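Local coordinates for chromosome replication initiation inhibitor protein (Agrobacterium tumefaciens, PDB 3FD3), which probably regulates transcription as a DNA-binding factor of the LysR family, represented here by its C-terminal, substrate-binding part without the DNA-binding domain, at residues A[18-23]-A[197-202]; A[64-69]-A[185-190]; A[140-145]-A[162-167]. One frame throughout, in Å; residues are numbered along the deposited sequence. Where two conformers were deposited one is given.

Interaction 1 (A[18-23]-A[197-202]); sequences LDAVSK and VGTARV
Thr199 carries this helix-to-helix contact almost alone, with Ala20 and Lys23 of helix 17-26 gathered round its side chain. The short segments run roughly antiparallel, at 146°, with their axes 8.9 Å apart at closest approach, and the CA atoms of Ala20 and Thr199 come within 5.6 Å.

Reading along 197-202, Val197 comes first and turns its side chain away from helix 17-26, onto Leu70 of strand 66-79. Gly198 adds no side chain, and the next residue faces the partner helix. Thr199 has its methyl CG2 anti to the backbone N (chi1 of OG1 -57°), which sets the hydroxyl beside that N and in front of Ala20 and Lys23. Thr199 CB lies 3.7 Å from Ala20 CB, about the separation of two touching carbons, while Thr199 OG1 is 3.6 Å from Ala20 CB. Lys23, its chain extended beyond CG, reaches the hydroxyl end-on. The ammonium donates the hydrogen bond, with Lys23 NZ 2.9 Å from Thr199 OG1. That same OG1 is hydrogen-bonded to the carbonyl O of Asn195, one turn back in its own helix, so the hydroxyl is gripped from both helices and its rotation is fixed. Ala200 then leaves the interface and rests on Trp16 and Leu70.

The contact returns the C-terminal helix of this LysR substrate-binding domain (periplasmic-binding-protein clan) to a helix near the N terminus. The small residues Ala20 and Thr199 form its buried floor, with the exposed Lys23 reaching in. Helix 190-203 is thereby held between helix 17-26 and strand 66-79, with Met196 also meeting Ala20 and Val21. The other flank of helix 17-26 lies on strand 31-36 through Leu18 and Val21, and both residues also pack on the second subunit, against its Gly136 and Met145.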
loop_
_atom_site.group_PDB
_atom_site.type_symbol
_atom_site.label_atom_id
_atom_site.label_comp_id
_atom_site.label_asym_id
_atom_site.label_seq_id
_atom_site.Cartn_x
_atom_site.Cartn_y
_atom_site.Cartn_z
ATOM N N LEU A 18 3.049 0.920 11.831
ATOM C CA LEU A 18 4.314 0.197 11.919
ATOM C C LEU A 18 5.303 0.878 12.831
ATOM O O LEU A 18 6.140 0.203 13.434
ATOM C CB LEU A 18 4.943 -0.028 10.537
ATOM C CG LEU A 18 4.221 -1.042 9.672
ATOM C CD1 LEU A 18 4.920 -1.163 8.274
ATOM C CD2 LEU A 18 4.138 -2.390 10.384
ATOM N N ASP A 19 5.201 2.197 12.967
ATOM C CA ASP A 19 6.020 2.908 13.944
ATOM C C ASP A 19 5.733 2.400 15.356
ATOM O O ASP A 19 6.655 2.213 16.144
ATOM C CB ASP A 19 5.785 4.420 13.871
ATOM C CG ASP A 19 6.762 5.205 14.721
ATOM O OD1 ASP A 19 7.970 4.871 14.728
ATOM O OD2 ASP A 19 6.331 6.171 15.376
ATOM N N ALA A 20 4.457 2.168 15.668
ATOM C CA ALA A 20 4.056 1.595 16.943
ATOM C C ALA A 20 4.453 0.129 17.084
ATOM O O ALA A 20 5.034 -0.273 18.087
ATOM C CB ALA A 20 2.518 1.722 17.124
ATOM N N VAL A 21 4.141 -0.669 16.077
ATOM C CA VAL A 21 4.399 -2.098 16.147
ATOM C C VAL A 21 5.902 -2.392 16.260
ATOM O O VAL A 21 6.299 -3.266 17.021
ATOM C CB VAL A 21 3.839 -2.807 14.936
ATOM C CG1 VAL A 21 4.244 -4.302 14.969
ATOM C CG2 VAL A 21 2.301 -2.665 14.937
ATOM N N SER A 22 6.728 -1.619 15.565
ATOM C CA SER A 22 8.159 -1.877 15.546
ATOM C C SER A 22 8.785 -1.570 16.912
ATOM O O SER A 22 9.763 -2.208 17.315
ATOM C CB SER A 22 8.875 -1.133 14.420
ATOM O OG SER A 22 8.822 0.268 14.586
ATOM N N LYS A 23 8.215 -0.610 17.628
ATOM C CA LYS A 23 8.701 -0.303 18.973
ATOM C C LYS A 23 8.495 -1.536 19.830
ATOM O O LYS A 23 9.352 -1.895 20.641
ATOM C CB LYS A 23 7.950 0.868 19.612
ATOM C CG LYS A 23 8.214 2.253 18.997
ATOM C CD LYS A 23 7.290 3.324 19.639
ATOM C CE LYS A 23 7.248 4.608 18.824
ATOM N NZ LYS A 23 6.450 5.675 19.522
ATOM N N VAL A 197 -0.999 2.943 21.868
ATOM C CA VAL A 197 -1.572 4.140 22.462
ATOM C C VAL A 197 -0.602 5.311 22.530
ATOM O O VAL A 197 -0.966 6.441 22.177
ATOM C CB VAL A 197 -2.203 3.810 23.882
ATOM C CG1 VAL A 197 -2.799 5.060 24.516
ATOM C CG2 VAL A 197 -3.259 2.716 23.729
ATOM N N GLY A 198 0.641 5.071 22.950
ATOM C CA GLY A 198 1.641 6.122 23.040
ATOM C C GLY A 198 2.024 6.750 21.704
ATOM O O GLY A 198 2.205 7.962 21.592
ATOM N N THR A 199 2.153 5.916 20.686
ATOM C CA THR A 199 2.485 6.397 19.346
ATOM C C THR A 199 1.325 7.207 18.772
ATOM O O THR A 199 1.536 8.281 18.195
ATOM C CB THR A 199 2.841 5.209 18.407
ATOM O OG1 THR A 199 3.922 4.450 18.961
ATOM C CG2 THR A 199 3.224 5.698 16.996
ATOM N N ALA A 200 0.101 6.700 18.907
ATOM C CA ALA A 200 -1.066 7.410 18.392
ATOM C C ALA A 200 -1.234 8.778 19.079
ATOM O O ALA A 200 -1.653 9.744 18.446
ATOM C CB ALA A 200 -2.329 6.549 18.535
ATOM N N ARG A 201 -0.904 8.847 20.371
ATOM C CA ARG A 201 -0.963 10.104 21.115
ATOM C C ARG A 201 -0.117 11.204 20.472
ATOM O O ARG A 201 -0.510 12.372 20.469
ATOM C CB ARG A 201 -0.540 9.906 22.585
ATOM C CG ARG A 201 -0.862 11.111 23.491
ATOM C CD ARG A 201 -2.369 11.332 23.631
ATOM N NE ARG A 201 -3.062 10.082 23.944
ATOM C CZ ARG A 201 -3.102 9.515 25.153
ATOM N NH1 ARG A 201 -2.513 10.090 26.193
ATOM N NH2 ARG A 201 -3.743 8.366 25.323
ATOM N N VAL A 202 1.032 10.826 19.922
ATOM C CA VAL A 202 1.928 11.781 19.300
ATOM C C VAL A 202 1.473 12.155 17.891
ATOM O O VAL A 202 1.594 13.305 17.487
ATOM C CB VAL A 202 3.358 11.207 19.238
ATOM C CG1 VAL A 202 4.264 12.126 18.442
ATOM C CG2 VAL A 202 3.894 11.017 20.657
#

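Interaction 2 (A[64-69]-A[185-190])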
loop_
_atom_site.group_PDB
_atom_site.type_symbol
_atom_site.label_atom_id
_atom_site.label_comp_id
_atom_site.label_asym_id
_atom_site.label_seq_id
_atom_site.Cartn_x
_atom_site.Cartn_y
_atom_site.Cartn_z
ATOM N N GLY A 64 -16.712 -8.343 24.801
ATOM C CA GLY A 64 -15.562 -8.885 25.461
ATOM C C GLY A 64 -14.343 -8.011 25.333
ATOM O O GLY A 64 -13.676 -7.784 26.344
ATOM N N CYS A 65 -14.039 -7.534 24.112
ATOM C CA CYS A 65 -12.809 -6.791 23.861
ATOM C C CYS A 65 -12.617 -5.593 24.765
ATOM O O CYS A 65 -13.579 -4.946 25.158
ATOM C CB CYS A 65 -12.749 -6.271 22.428
ATOM S SG CYS A 65 -12.547 -7.631 21.231
ATOM N N ARG A 66 -11.349 -5.294 25.053
ATOM C CA ARG A 66 -10.995 -4.038 25.698
ATOM C C ARG A 66 -10.801 -3.011 24.606
ATOM O O ARG A 66 -10.165 -3.318 23.592
ATOM C CB ARG A 66 -9.758 -4.198 26.542
ATOM C CG ARG A 66 -10.042 -5.161 27.692
ATOM C CD ARG A 66 -8.913 -5.197 28.687
ATOM N NE ARG A 66 -9.152 -6.233 29.666
ATOM C CZ ARG A 66 -8.317 -6.547 30.663
ATOM N NH1 ARG A 66 -7.151 -5.938 30.805
ATOM N NH2 ARG A 66 -8.635 -7.503 31.495
ATOM N N VAL A 67 -11.336 -1.810 24.806
ATOM C CA VAL A 67 -11.343 -0.795 23.740
ATOM C C VAL A 67 -10.710 0.475 24.276
ATOM O O VAL A 67 -11.095 0.972 25.348
ATOM C CB VAL A 67 -12.759 -0.488 23.241
ATOM C CG1 VAL A 67 -12.685 0.548 22.094
ATOM C CG2 VAL A 67 -13.445 -1.780 22.775
ATOM N N THR A 68 -9.727 0.992 23.552
ATOM C CA THR A 68 -9.071 2.240 23.919
ATOM C C THR A 68 -9.115 3.240 22.749
ATOM O O THR A 68 -8.639 2.945 21.665
ATOM C CB THR A 68 -7.581 2.020 24.318
ATOM O OG1 THR A 68 -7.508 1.024 25.342
ATOM C CG2 THR A 68 -6.978 3.301 24.850
ATOM N N PRO A 69 -9.677 4.429 22.969
ATOM C CA PRO A 69 -9.611 5.422 21.886
ATOM C C PRO A 69 -8.174 5.894 21.675
ATOM O O PRO A 69 -7.447 6.108 22.646
ATOM C CB PRO A 69 -10.487 6.577 22.386
ATOM C CG PRO A 69 -11.170 6.089 23.600
ATOM C CD PRO A 69 -10.451 4.899 24.128
ATOM N N ALA A 185 -6.057 -11.899 25.911
ATOM C CA ALA A 185 -4.692 -11.604 25.483
ATOM C C ALA A 185 -4.209 -10.269 26.032
ATOM O O ALA A 185 -3.013 -9.981 25.939
ATOM C CB ALA A 185 -4.631 -11.599 23.949
ATOM N N ALA A 186 -5.102 -9.443 26.585
ATOM C CA ALA A 186 -4.776 -8.024 26.858
ATOM C C ALA A 186 -3.583 -7.831 27.791
ATOM O O ALA A 186 -2.681 -7.020 27.502
ATOM C CB ALA A 186 -5.982 -7.281 27.413
ATOM N N GLU A 187 -3.555 -8.547 28.912
ATOM C CA GLU A 187 -2.437 -8.367 29.853
ATOM C C GLU A 187 -1.094 -8.778 29.248
ATOM O O GLU A 187 -0.092 -8.078 29.395
ATOM C CB GLU A 187 -2.707 -9.088 31.175
ATOM C CG GLU A 187 -3.937 -8.535 31.895
ATOM C CD GLU A 187 -3.835 -7.058 32.322
ATOM O OE1 GLU A 187 -2.726 -6.476 32.391
ATOM O OE2 GLU A 187 -4.903 -6.488 32.643
ATOM N N ARG A 188 -1.105 -9.921 28.584
ATOM C CA ARG A 188 0.057 -10.418 27.885
ATOM C C ARG A 188 0.587 -9.402 26.888
ATOM O O ARG A 188 1.800 -9.189 26.818
ATOM C CB ARG A 188 -0.286 -11.725 27.185
ATOM C CG ARG A 188 -0.226 -12.914 28.128
ATOM C CD ARG A 188 -0.716 -14.173 27.449
ATOM N NE ARG A 188 -2.168 -14.331 27.505
ATOM C CZ ARG A 188 -2.738 -15.505 27.336
ATOM N NH1 ARG A 188 -4.052 -15.646 27.402
ATOM N NH2 ARG A 188 -1.962 -16.554 27.108
ATOM N N LEU A 189 -0.334 -8.746 26.176
ATOM C CA LEU A 189 -0.003 -7.762 25.132
ATOM C C LEU A 189 0.012 -6.319 25.628
ATOM O O LEU A 189 -0.022 -5.409 24.820
ATOM C CB LEU A 189 -0.983 -7.899 23.989
ATOM C CG LEU A 189 -0.954 -9.310 23.354
ATOM C CD1 LEU A 189 -1.733 -9.249 22.101
ATOM C CD2 LEU A 189 0.498 -9.847 23.141
ATOM N N ALA A 190 0.159 -6.103 26.936
ATOM C CA ALA A 190 0.153 -4.752 27.493
ATOM C C ALA A 190 1.243 -3.878 26.859
ATOM O O ALA A 190 1.028 -2.696 26.630
ATOM C CB ALA A 190 0.339 -4.790 29.020
HETATM O O HOH W 1 -6.746 -8.126 33.660
#
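Arg66 stretches from the start of strand 66-79 to Ala186 and Glu187, in the loop that leads into helix 190-203. The tight part is apolar. Ala186 CB sits over one face of the guanidinium and against the end of the aliphatic chain, 3.8 Å from Arg66 CD. Extended from CG to NE, the arginine lies along this methyl and carries its charged end past it to Glu187.

The outer part is looser and wet. Arg66 NH1 donates to Glu187 OE2 over 3.0 Å in a fairly straight salt-bridge hydrogen bond, 162° at the hydrogen. The oxygen lies in the guanidinium plane, but the arginine meets the carboxylate from above, with the two planes 72° apart; this is a single-bond bridge and not the flat paired kind. The bend of Glu187 at chi2 (-63°) brings the carboxylate back toward the strand. A water bridges the second branch, 2.9 Å from Arg66 NH2 and 2.7 Å from Glu187 OE2.

Backbone bonds from Arg66 to Val181 anchor the strand end, and the same loop contributes Ala185 and Arg188 to the pocket of a bound polyether. Because Glu187 OE2 takes both the direct bond and the water's, one oxygen carries the polar part of the link; an exposed, partly water-mediated ion pair of this kind is probably only modestly stabilising.

Interaction 3 (A[140-145]-A[162-167])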
loop_
_atom_site.group_PDB
_atom_site.type_symbol
_atom_site.label_atom_id
_atom_site.label_comp_id
_atom_site.label_asym_id
_atom_site.label_seq_id
_atom_site.Cartn_x
_atom_site.Cartn_y
_atom_site.Cartn_z
ATOM N N ALA A 140 -1.579 9.306 -7.000
ATOM C CA ALA A 140 -2.569 9.679 -8.014
ATOM C C ALA A 140 -2.965 11.140 -7.862
ATOM O O ALA A 140 -3.182 11.843 -8.843
ATOM C CB ALA A 140 -3.789 8.801 -7.872
ATOM N N SER A 141 -3.069 11.598 -6.618
ATOM C CA SER A 141 -3.388 13.002 -6.334
ATOM C C SER A 141 -2.283 13.915 -6.835
ATOM O O SER A 141 -2.556 14.903 -7.542
ATOM C CB SER A 141 -3.589 13.228 -4.839
ATOM O OG SER A 141 -4.608 12.387 -4.325
ATOM N N LEU A 142 -1.031 13.549 -6.536
ATOM C CA LEU A 142 0.129 14.321 -6.976
ATOM C C LEU A 142 0.261 14.345 -8.512
ATOM O O LEU A 142 0.688 15.341 -9.075
ATOM C CB LEU A 142 1.406 13.732 -6.382
ATOM C CG LEU A 142 1.661 13.995 -4.911
ATOM C CD1 LEU A 142 2.743 13.020 -4.407
ATOM C CD2 LEU A 142 2.093 15.502 -4.714
ATOM N N ALA A 143 -0.094 13.231 -9.151
ATOM C CA ALA A 143 0.041 13.062 -10.589
ATOM C C ALA A 143 -1.072 13.746 -11.362
ATOM O O ALA A 143 -1.086 13.687 -12.602
ATOM C CB ALA A 143 0.086 11.587 -10.941
ATOM N N GLY A 144 -2.018 14.381 -10.669
ATOM C CA GLY A 144 -3.120 15.093 -11.351
ATOM C C GLY A 144 -4.227 14.198 -11.895
ATOM O O GLY A 144 -4.972 14.571 -12.800
HETATM N N MSE A 145 -4.290 12.972 -11.374
HETATM C CA MSE A 145 -5.193 11.955 -11.892
HETATM C C MSE A 145 -6.625 12.092 -11.327
HETATM O O MSE A 145 -7.602 11.811 -11.991
HETATM C CB MSE A 145 -4.576 10.605 -11.534
HETATM C CG MSE A 145 -5.106 9.545 -12.208
HETATM SE SE MSE A 145 -4.068 7.910 -11.853
HETATM C CE MSE A 145 -5.557 6.924 -12.087
ATOM N N GLY A 162 2.972 23.240 -2.058
ATOM C CA GLY A 162 2.093 23.589 -3.183
ATOM C C GLY A 162 1.962 22.508 -4.242
ATOM O O GLY A 162 1.388 22.757 -5.310
ATOM N N ARG A 163 2.484 21.312 -3.961
ATOM C CA ARG A 163 2.358 20.176 -4.880
ATOM C C ARG A 163 0.947 19.592 -4.835
ATOM O O ARG A 163 0.500 18.930 -5.777
ATOM C CB ARG A 163 3.383 19.097 -4.544
ATOM C CG ARG A 163 4.827 19.457 -4.869
ATOM C CD ARG A 163 5.787 18.317 -4.542
ATOM N NE ARG A 163 5.881 18.046 -3.105
ATOM C CZ ARG A 163 6.764 18.580 -2.256
ATOM N NH1 ARG A 163 7.656 19.492 -2.656
ATOM N NH2 ARG A 163 6.734 18.217 -0.972
ATOM N N LEU A 164 0.279 19.790 -3.705
ATOM C CA LEU A 164 -1.142 19.557 -3.582
ATOM C C LEU A 164 -1.802 20.815 -3.034
ATOM O O LEU A 164 -1.144 21.654 -2.408
ATOM C CB LEU A 164 -1.447 18.372 -2.667
ATOM C CG LEU A 164 -1.009 16.982 -3.132
ATOM C CD1 LEU A 164 -1.245 15.927 -2.042
ATOM C CD2 LEU A 164 -1.744 16.572 -4.441
ATOM N N VAL A 165 -3.095 20.955 -3.283
ATOM C CA VAL A 165 -3.870 21.986 -2.645
ATOM C C VAL A 165 -5.165 21.355 -2.183
ATOM O O VAL A 165 -5.599 20.321 -2.707
ATOM C CB VAL A 165 -4.167 23.148 -3.585
ATOM C CG1 VAL A 165 -2.868 23.874 -3.970
ATOM C CG2 VAL A 165 -4.921 22.655 -4.814
ATOM N N GLU A 166 -5.768 21.985 -1.186
ATOM C CA GLU A 166 -7.049 21.539 -0.651
ATOM C C GLU A 166 -8.148 22.038 -1.569
ATOM O O GLU A 166 -8.141 23.215 -1.943
ATOM C CB GLU A 166 -7.298 22.111 0.730
ATOM C CG GLU A 166 -6.780 21.295 1.839
ATOM C CD GLU A 166 -7.271 21.802 3.213
ATOM O OE1 GLU A 166 -8.165 21.171 3.861
ATOM O OE2 GLU A 166 -6.768 22.851 3.622
ATOM N N LEU A 167 -9.083 21.173 -1.937
ATOM C CA LEU A 167 -10.233 21.636 -2.732
ATOM C C LEU A 167 -10.946 22.802 -2.079
ATOM O O LEU A 167 -11.323 23.776 -2.761
ATOM C CB LEU A 167 -11.215 20.507 -2.995
ATOM C CG LEU A 167 -10.887 19.609 -4.202
ATOM C CD1 LEU A 167 -9.539 18.866 -4.079
ATOM C CD2 LEU A 167 -11.989 18.625 -4.425
HETATM O O HOH W 2 1.665 17.770 -7.924
#
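Two Schellman-capped helix ends meet here: Ser141 and Leu142, in the last turn of helix 134-142, pack against Arg163 and Leu164, which lead from helix 152-161 into strand 165-181. Gly144 and Gly162 terminate the two helices, each with positive phi. At the first end Met145 N, of a selenomethionine, bonds back to Ala140 O, and Gly144 N bonds to Ser141 O.

Leu164 supplies the centre of the contact. Its CD2 methyl lies over the flat face of the peptide joining Ser141 to Leu142, 3.6 Å from Ser141 O and 3.7 Å from Leu142 N, with Ser141 CB also alongside. Leu142 comes in at about a right angle to Leu164, with Leu142 CD2 3.8 Å from Leu164 CG. In Leu142, chi1 (-75°) sets CG beside the backbone N, and with chi2 at 164° the CD2 branch faces the partner segment. That same methyl touches Arg163 CB at 3.8 Å, the two side chains running side by side and pointing the same way.

The polar ends turn to other partners. Ser141 OG is hydrogen-bonded to Phe137 O and Asn150 ND2, and Arg163 NE to His158 ND1. His158 also packs on Leu142 and Leu164, while Val155 and Leu159 complete the apolar surroundings of Leu164, so helix 152-161 lies against both parts of the contact. The side chain of Ser141 is about 8 Å from that of Leu149, part of a calcium site seen in crystals of this protein. Just past the helix end, Ala143 packs on Ser22 of the second subunit.

No direct hydrogen bond joins the two segments; a single water does, donating to both backbone carbonyls, 2.9 Å from Leu142 O and 2.7 Å from Arg163 O.

From the N terminus the segments open in the order 18-23, 64-69, 140-145 and close in reverse, so the loops nest and none cross. Interaction 3 closes the smallest, with 16 residues between its segments; interaction 2 encloses it, and interaction 1 encloses both, spanning most of the chain. Interactions 1 and 2 tie the returning C-terminal part to helix 17-26 and strand 66-79, and touch where Val197 CG2 meets Thr68 CG2 at 3.9 Å. Interaction 3 lies on the opposite side of the chain's centre from interaction 2, 39 Å away between centres, yet neighbouring strands 66-79 and 165-181 run between them. Interactions 1 and 3 both border the second subunit.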